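Local coordinates for phiAB6 tailspike (Unidentified phage, PDB 5JS4), which probably binds and fragments the exopolysaccharide of Acinetobacter baumannii as the trimeric beta-helical tailspike of the phage, at residues Pro507-Gly518 and Ser528-Leu539. Residues are numbered along the deposited sequence; the frame is centred on the assembly and turned at random.
Sequences PTLDSLPTNNYG and SIVNAGNKAKML
The flat carboxamide of N516 packs against methyl CG2 of V530 over one face, 3.8 Å from ND2; on the other side A532 O lies obliquely, taking a weak hydrogen bond from ND2. At the edges, OD1 takes the L512 N-H on an in-plane lone pair (2.7 Å, 170° at the hydrogen), and ND2 donates to L512 O and, at 3.1 Å, to N531 O, nearly along the C=O axis. N516 CG stands anti to its carbonyl carbon (chi1 -62°), which turns the amide edge-on to the L512 backbone; bonds at both ends fix its rotation. The N516 backbone N donates to A532 O (2.9 Å), tying the loop to the type I turn N531-N534. S511 and K535 clasp one another: S511 OG donates to K535 O at 2.6 Å, while K535, bent at chi2 and chi4, curls back so that NZ reaches S511 OG and, from above the carbonyl plane, S511 O (2.9 Å). The same ammonium makes a long salt bridge to D510 OD1 (3.4 Å) and meets G548 O and a water shared with D510 OD2; three N-H groups serve all these acceptors, so not every bond can be full at once. K537, extended throughout, reaches from its strand to the loop carbonyls, NZ donating to L509 O (2.7 Å), weakly to P507 O, and to S506 O. The turn cradles a malonate, probably from the crystallisation liquor, through A532 N, G533 N and N531 ND2. The loop runs lengthwise over one face of hairpin 526-530/537-541, from its open end (P507 by S528 and L539) to its turn. Here the parallel beta-helix coils give way to antiparallel pairing: strand 519-523 precedes, strand 544-547 follows, and I529 and M538 pack on L541 of a second subunit.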
ATOM      1  N   PRO A 507     -15.220   3.533  -2.162  1.00 14.15           N
ATOM      2  CA  PRO A 507     -15.351   3.322  -3.607  1.00 13.91           C
ATOM      3  C   PRO A 507     -16.804   3.329  -4.093  1.00 13.39           C
ATOM      4  O   PRO A 507     -17.071   3.728  -5.221  1.00 12.87           O
ATOM      5  CB  PRO A 507     -14.715   1.943  -3.837  1.00 14.67           C
ATOM      6  CG  PRO A 507     -13.937   1.632  -2.613  1.00 16.25           C
ATOM      7  CD  PRO A 507     -14.517   2.427  -1.487  1.00 15.38           C
ATOM      8  N   THR A 508     -17.733   2.898  -3.239  1.00 13.39           N
ATOM      9  CA  THR A 508     -19.133   2.776  -3.630  1.00 13.54           C
ATOM     10  C   THR A 508     -19.941   4.062  -3.429  1.00 13.29           C
ATOM     11  O   THR A 508     -21.113   4.116  -3.787  1.00 13.99           O
ATOM     12  CB  THR A 508     -19.810   1.627  -2.862  1.00 14.32           C
ATOM     13  OG1 THR A 508     -19.703   1.862  -1.455  1.00 16.77           O
ATOM     14  CG2 THR A 508     -19.141   0.301  -3.204  1.00 15.43           C
ATOM     15  N   LEU A 509     -19.314   5.096  -2.874  1.00 12.86           N
ATOM     16  CA  LEU A 509     -19.983   6.377  -2.672  1.00 13.59           C
ATOM     17  C   LEU A 509     -20.286   7.034  -4.016  1.00 13.19           C
ATOM     18  O   LEU A 509     -19.426   7.091  -4.895  1.00 13.29           O
ATOM     19  CB  LEU A 509     -19.108   7.307  -1.828  1.00 14.03           C
ATOM     20  CG  LEU A 509     -19.747   8.624  -1.388  1.00 15.25           C
ATOM     21  CD1 LEU A 509     -20.851   8.373  -0.372  1.00 16.15           C
ATOM     22  CD2 LEU A 509     -18.688   9.550  -0.816  1.00 15.94           C
ATOM     23  N   ASP A 510     -21.504   7.539  -4.172  1.00 13.52           N
ATOM     24  CA  ASP A 510     -21.871   8.233  -5.397  1.00 13.66           C
ATOM     25  C   ASP A 510     -21.080   9.532  -5.504  1.00 12.98           C
ATOM     26  O   ASP A 510     -20.759  10.166  -4.497  1.00 13.49           O
ATOM     27  CB  ASP A 510     -23.374   8.519  -5.424  1.00 14.49           C
ATOM     28  CG  ASP A 510     -23.881   8.907  -6.805  1.00 15.35           C
ATOM     29  OD1 ASP A 510     -23.154   8.735  -7.813  1.00 14.81           O
ATOM     30  OD2 ASP A 510     -25.033   9.377  -6.876  1.00 17.54           O
ATOM     31  N   SER A 511     -20.740   9.904  -6.730  1.00 12.62           N
ATOM     32  CA  SER A 511     -20.026  11.145  -6.974  1.00 12.28           C
ATOM     33  C   SER A 511     -20.974  12.338  -6.909  1.00 13.03           C
ATOM     34  O   SER A 511     -22.178  12.206  -7.139  1.00 12.60           O
ATOM     35  CB  SER A 511     -19.355  11.101  -8.340  1.00 12.16           C
ATOM     36  OG  SER A 511     -20.318  10.862  -9.343  1.00 11.93           O
ATOM     37  N   LEU A 512     -20.398  13.491  -6.589  1.00 13.72           N
ATOM     38  CA  LEU A 512     -21.078  14.779  -6.617  1.00 14.17           C
ATOM     39  C   LEU A 512     -20.568  15.549  -7.828  1.00 13.91           C
ATOM     40  O   LEU A 512     -19.507  15.227  -8.359  1.00 14.05           O
ATOM     41  CB  LEU A 512     -20.737  15.564  -5.351  1.00 15.23           C
ATOM     42  CG  LEU A 512     -21.018  14.879  -4.017  1.00 17.34           C
ATOM     43  CD1 LEU A 512     -20.373  15.666  -2.884  1.00 18.00           C
ATOM     44  CD2 LEU A 512     -22.514  14.727  -3.797  1.00 18.61           C
ATOM     45  N   PRO A 513     -21.302  16.588  -8.263  1.00 14.91           N
ATOM     46  CA  PRO A 513     -20.784  17.408  -9.363  1.00 15.67           C
ATOM     47  C   PRO A 513     -19.515  18.184  -8.998  1.00 15.45           C
ATOM     48  O   PRO A 513     -18.748  18.560  -9.883  1.00 17.13           O
ATOM     49  CB  PRO A 513     -21.937  18.376  -9.670  1.00 16.28           C
ATOM     50  CG  PRO A 513     -22.855  18.305  -8.506  1.00 17.83           C
ATOM     51  CD  PRO A 513     -22.670  16.966  -7.870  1.00 16.34           C
ATOM     52  N   THR A 514     -19.313  18.423  -7.705  1.00 15.30           N
ATOM     53  CA  THR A 514     -18.133  19.125  -7.217  1.00 16.56           C
ATOM     54  C   THR A 514     -17.931  18.772  -5.741  1.00 15.78           C
ATOM     55  O   THR A 514     -18.823  18.209  -5.110  1.00 15.80           O
ATOM     56  CB  THR A 514     -18.274  20.653  -7.423  1.00 17.88           C
ATOM     57  OG1 THR A 514     -16.997  21.289  -7.291  1.00 20.23           O
ATOM     58  CG2 THR A 514     -19.269  21.262  -6.437  1.00 18.73           C
ATOM     59  N   ASN A 515     -16.756  19.097  -5.205  1.00 15.67           N
ATOM     60  CA  ASN A 515     -16.414  18.812  -3.805  1.00 16.47           C
ATOM     61  C   ASN A 515     -16.374  17.324  -3.447  1.00 14.65           C
ATOM     62  O   ASN A 515     -16.635  16.951  -2.306  1.00 14.99           O
ATOM     63  CB  ASN A 515     -17.354  19.557  -2.834  1.00 18.81           C
ATOM     64  CG  ASN A 515     -17.064  21.041  -2.757  1.00 22.74           C
ATOM     65  OD1 ASN A 515     -15.918  21.469  -2.891  1.00 25.51           O
ATOM     66  ND2 ASN A 515     -18.103  21.840  -2.521  1.00 26.71           N
ATOM     67  N   ASN A 516     -16.040  16.470  -4.409  1.00 13.23           N
ATOM     68  CA  ASN A 516     -15.707  15.087  -4.075  1.00 12.26           C
ATOM     69  C   ASN A 516     -14.385  15.064  -3.334  1.00 12.14           C
ATOM     70  O   ASN A 516     -13.542  15.942  -3.526  1.00 12.82           O
ATOM     71  CB  ASN A 516     -15.572  14.223  -5.323  1.00 11.82           C
ATOM     72  CG  ASN A 516     -16.857  14.129  -6.111  1.00 11.80           C
ATOM     73  OD1 ASN A 516     -17.872  13.642  -5.610  1.00 12.79           O
ATOM     74  ND2 ASN A 516     -16.822  14.585  -7.355  1.00 11.95           N
ATOM     75  N   TYR A 517     -14.208  14.062  -2.484  1.00 12.57           N
ATOM     76  CA  TYR A 517     -12.893  13.777  -1.926  1.00 12.97           C
ATOM     77  C   TYR A 517     -12.127  13.047  -3.022  1.00 12.83           C
ATOM     78  O   TYR A 517     -12.294  11.843  -3.227  1.00 13.86           O
ATOM     79  CB  TYR A 517     -12.996  12.943  -0.648  1.00 13.88           C
ATOM     80  CG  TYR A 517     -13.336  13.740   0.602  1.00 14.88           C
ATOM     81  CD1 TYR A 517     -14.208  14.829   0.556  1.00 15.95           C
ATOM     82  CD2 TYR A 517     -12.804  13.383   1.837  1.00 15.96           C
ATOM     83  CE1 TYR A 517     -14.521  15.544   1.699  1.00 17.42           C
ATOM     84  CE2 TYR A 517     -13.116  14.092   2.983  1.00 17.03           C
ATOM     85  CZ  TYR A 517     -13.973  15.171   2.908  1.00 17.58           C
ATOM     86  OH  TYR A 517     -14.293  15.879   4.044  1.00 21.17           O
ATOM     87  N   GLY A 518     -11.316  13.803  -3.750  1.00 12.72           N
ATOM     88  CA  GLY A 518     -10.669  13.313  -4.955  1.00 12.25           C
ATOM     89  C   GLY A 518      -9.557  12.323  -4.686  1.00 11.91           C
ATOM     90  O   GLY A 518      -8.707  12.538  -3.815  1.00 11.58           O
ATOM     91  N   SER A 528     -12.086   2.283  -7.261  1.00 10.34           N
ATOM     92  CA  SER A 528     -12.696   3.455  -7.876  1.00 10.46           C
ATOM     93  C   SER A 528     -11.725   4.602  -8.026  1.00 10.14           C
ATOM     94  O   SER A 528     -10.661   4.626  -7.407  1.00 10.26           O
ATOM     95  CB  SER A 528     -13.896   3.932  -7.056  1.00 11.21           C
ATOM     96  OG  SER A 528     -13.467   4.552  -5.857  1.00 12.49           O
ATOM     97  N   ILE A 529     -12.123   5.565  -8.846  1.00  9.85           N
ATOM     98  CA  ILE A 529     -11.328   6.759  -9.061  1.00  9.76           C
ATOM     99  C   ILE A 529     -12.253   7.924  -9.421  1.00 10.17           C
ATOM    100  O   ILE A 529     -13.191   7.765 -10.207  1.00 10.06           O
ATOM    101  CB  ILE A 529     -10.226   6.504 -10.119  1.00 10.14           C
ATOM    102  CG1 ILE A 529      -9.261   7.693 -10.187  1.00 10.39           C
ATOM    103  CG2 ILE A 529     -10.830   6.168 -11.478  1.00 10.02           C
ATOM    104  CD1 ILE A 529      -7.950   7.361 -10.869  1.00 10.90           C
ATOM    105  N   VAL A 530     -11.981   9.082  -8.818  1.00 10.31           N
ATOM    106  CA  VAL A 530     -12.833  10.262  -8.926  1.00 10.39           C
ATOM    107  C   VAL A 530     -11.959  11.504  -8.764  1.00 10.99           C
ATOM    108  O   VAL A 530     -10.949  11.462  -8.063  1.00 11.51           O
ATOM    109  CB  VAL A 530     -13.944  10.241  -7.841  1.00 10.63           C
ATOM    110  CG1 VAL A 530     -13.366  10.406  -6.439  1.00 10.91           C
ATOM    111  CG2 VAL A 530     -15.005  11.296  -8.106  1.00 10.59           C
ATOM    112  N   ASN A 531     -12.343  12.595  -9.421  1.00 11.78           N
ATOM    113  CA  ASN A 531     -11.713  13.896  -9.198  1.00 12.12           C
ATOM    114  C   ASN A 531     -12.622  14.781  -8.356  1.00 12.55           C
ATOM    115  O   ASN A 531     -13.835  14.574  -8.314  1.00 12.57           O
ATOM    116  CB  ASN A 531     -11.403  14.579 -10.528  1.00 13.21           C
ATOM    117  CG  ASN A 531     -10.330  13.856 -11.321  1.00 14.40           C
ATOM    118  OD1 ASN A 531     -10.564  13.422 -12.449  1.00 17.01           O
ATOM    119  ND2 ASN A 531      -9.151  13.720 -10.736  1.00 16.98           N
ATOM    120  N   ALA A 532     -12.030  15.770  -7.691  1.00 12.15           N
ATOM    121  CA  ALA A 532     -12.779  16.631  -6.774  1.00 12.06           C
ATOM    122  C   ALA A 532     -13.913  17.390  -7.468  1.00 12.31           C
ATOM    123  O   ALA A 532     -15.047  17.388  -6.990  1.00 12.85           O
ATOM    124  CB  ALA A 532     -11.842  17.610  -6.077  1.00 12.44           C
ATOM    125  N   GLY A 533     -13.607  18.015  -8.603  1.00 13.04           N
ATOM    126  CA  GLY A 533     -14.508  19.002  -9.206  1.00 13.43           C
ATOM    127  C   GLY A 533     -15.364  18.548 -10.373  1.00 14.30           C
ATOM    128  O   GLY A 533     -15.801  19.377 -11.174  1.00 16.13           O
ATOM    129  N   ASN A 534     -15.632  17.248 -10.462  1.00 13.86           N
ATOM    130  CA  ASN A 534     -16.406  16.697 -11.569  1.00 13.68           C
ATOM    131  C   ASN A 534     -17.166  15.440 -11.143  1.00 12.55           C
ATOM    132  O   ASN A 534     -16.724  14.712 -10.260  1.00 12.69           O
ATOM    133  CB  ASN A 534     -15.472  16.388 -12.746  1.00 14.49           C
ATOM    134  CG  ASN A 534     -16.220  16.092 -14.031  1.00 15.41           C
ATOM    135  OD1 ASN A 534     -16.651  14.965 -14.267  1.00 15.75           O
ATOM    136  ND2 ASN A 534     -16.370  17.104 -14.877  1.00 18.19           N
ATOM    137  N   LYS A 535     -18.307  15.206 -11.791  1.00 12.16           N
ATOM    138  CA  LYS A 535     -19.202  14.082 -11.494  1.00 11.88           C
ATOM    139  C   LYS A 535     -18.643  12.714 -11.913  1.00 11.32           C
ATOM    140  O   LYS A 535     -19.109  11.680 -11.436  1.00 11.86           O
ATOM    141  CB  LYS A 535     -20.551  14.316 -12.194  1.00 12.33           C
ATOM    142  CG  LYS A 535     -21.692  13.406 -11.757  1.00 12.91           C
ATOM    143  CD  LYS A 535     -22.185  13.727 -10.356  1.00 13.36           C
ATOM    144  CE  LYS A 535     -23.445  12.951 -10.009  1.00 13.29           C
ATOM    145  NZ  LYS A 535     -23.205  11.499  -9.765  1.00 12.82           N
ATOM    146  N   ALA A 536     -17.658  12.697 -12.805  1.00 11.02           N
ATOM    147  CA  ALA A 536     -17.128  11.427 -13.309  1.00 10.54           C
ATOM    148  C   ALA A 536     -16.544  10.564 -12.189  1.00 10.57           C
ATOM    149  O   ALA A 536     -15.779  11.040 -11.355  1.00 11.21           O
ATOM    150  CB  ALA A 536     -16.080  11.671 -14.380  1.00 10.48           C
ATOM    151  N   LYS A 537     -16.930   9.295 -12.166  1.00 10.29           N
ATOM    152  CA  LYS A 537     -16.338   8.328 -11.252  1.00 10.07           C
ATOM    153  C   LYS A 537     -16.526   6.945 -11.843  1.00  9.85           C
ATOM    154  O   LYS A 537     -17.627   6.599 -12.269  1.00 10.49           O
ATOM    155  CB  LYS A 537     -16.987   8.400  -9.863  1.00 10.51           C
ATOM    156  CG  LYS A 537     -16.385   7.441  -8.836  1.00 10.51           C
ATOM    157  CD  LYS A 537     -16.895   7.707  -7.425  1.00 11.16           C
ATOM    158  CE  LYS A 537     -16.213   6.812  -6.400  1.00 11.22           C
ATOM    159  NZ  LYS A 537     -16.705   7.041  -5.013  1.00 11.39           N
ATOM    160  N   MET A 538     -15.448   6.167 -11.887  1.00 10.04           N
ATOM    161  CA  MET A 538     -15.529   4.776 -12.315  1.00 10.27           C
ATOM    162  C   MET A 538     -15.273   3.877 -11.122  1.00  9.95           C
ATOM    163  O   MET A 538     -14.426   4.177 -10.282  1.00 10.23           O
ATOM    164  CB  MET A 538     -14.510   4.468 -13.415  1.00 11.04           C
ATOM    165  CG  MET A 538     -14.912   4.930 -14.806  1.00 12.36           C
ATOM    166  SD  MET A 538     -16.484   4.297 -15.431  1.00 14.30           S
ATOM    167  CE  MET A 538     -16.225   2.533 -15.366  1.00 15.54           C
ATOM    168  N   LEU A 539     -16.013   2.774 -11.079  1.00  9.82           N
ATOM    169  CA  LEU A 539     -15.957   1.800 -10.002  1.00 10.57           C
ATOM    170  C   LEU A 539     -15.947   0.395 -10.602  1.00 10.49           C
ATOM    171  O   LEU A 539     -16.789   0.083 -11.444  1.00 10.44           O
ATOM    172  CB  LEU A 539     -17.174   1.984  -9.093  1.00 10.83           C
ATOM    173  CG  LEU A 539     -17.512   0.907  -8.060  1.00 11.51           C
ATOM    174  CD1 LEU A 539     -16.385   0.726  -7.060  1.00 11.55           C
ATOM    175  CD2 LEU A 539     -18.804   1.271  -7.348  1.00 12.00           C
TER
HETATM  176  O   HOH W   1     -25.769  10.729  -9.002  1.00 15.49           O
HETATM  177  O   HOH W   2     -16.007  21.986  -9.717  1.00 31.64           O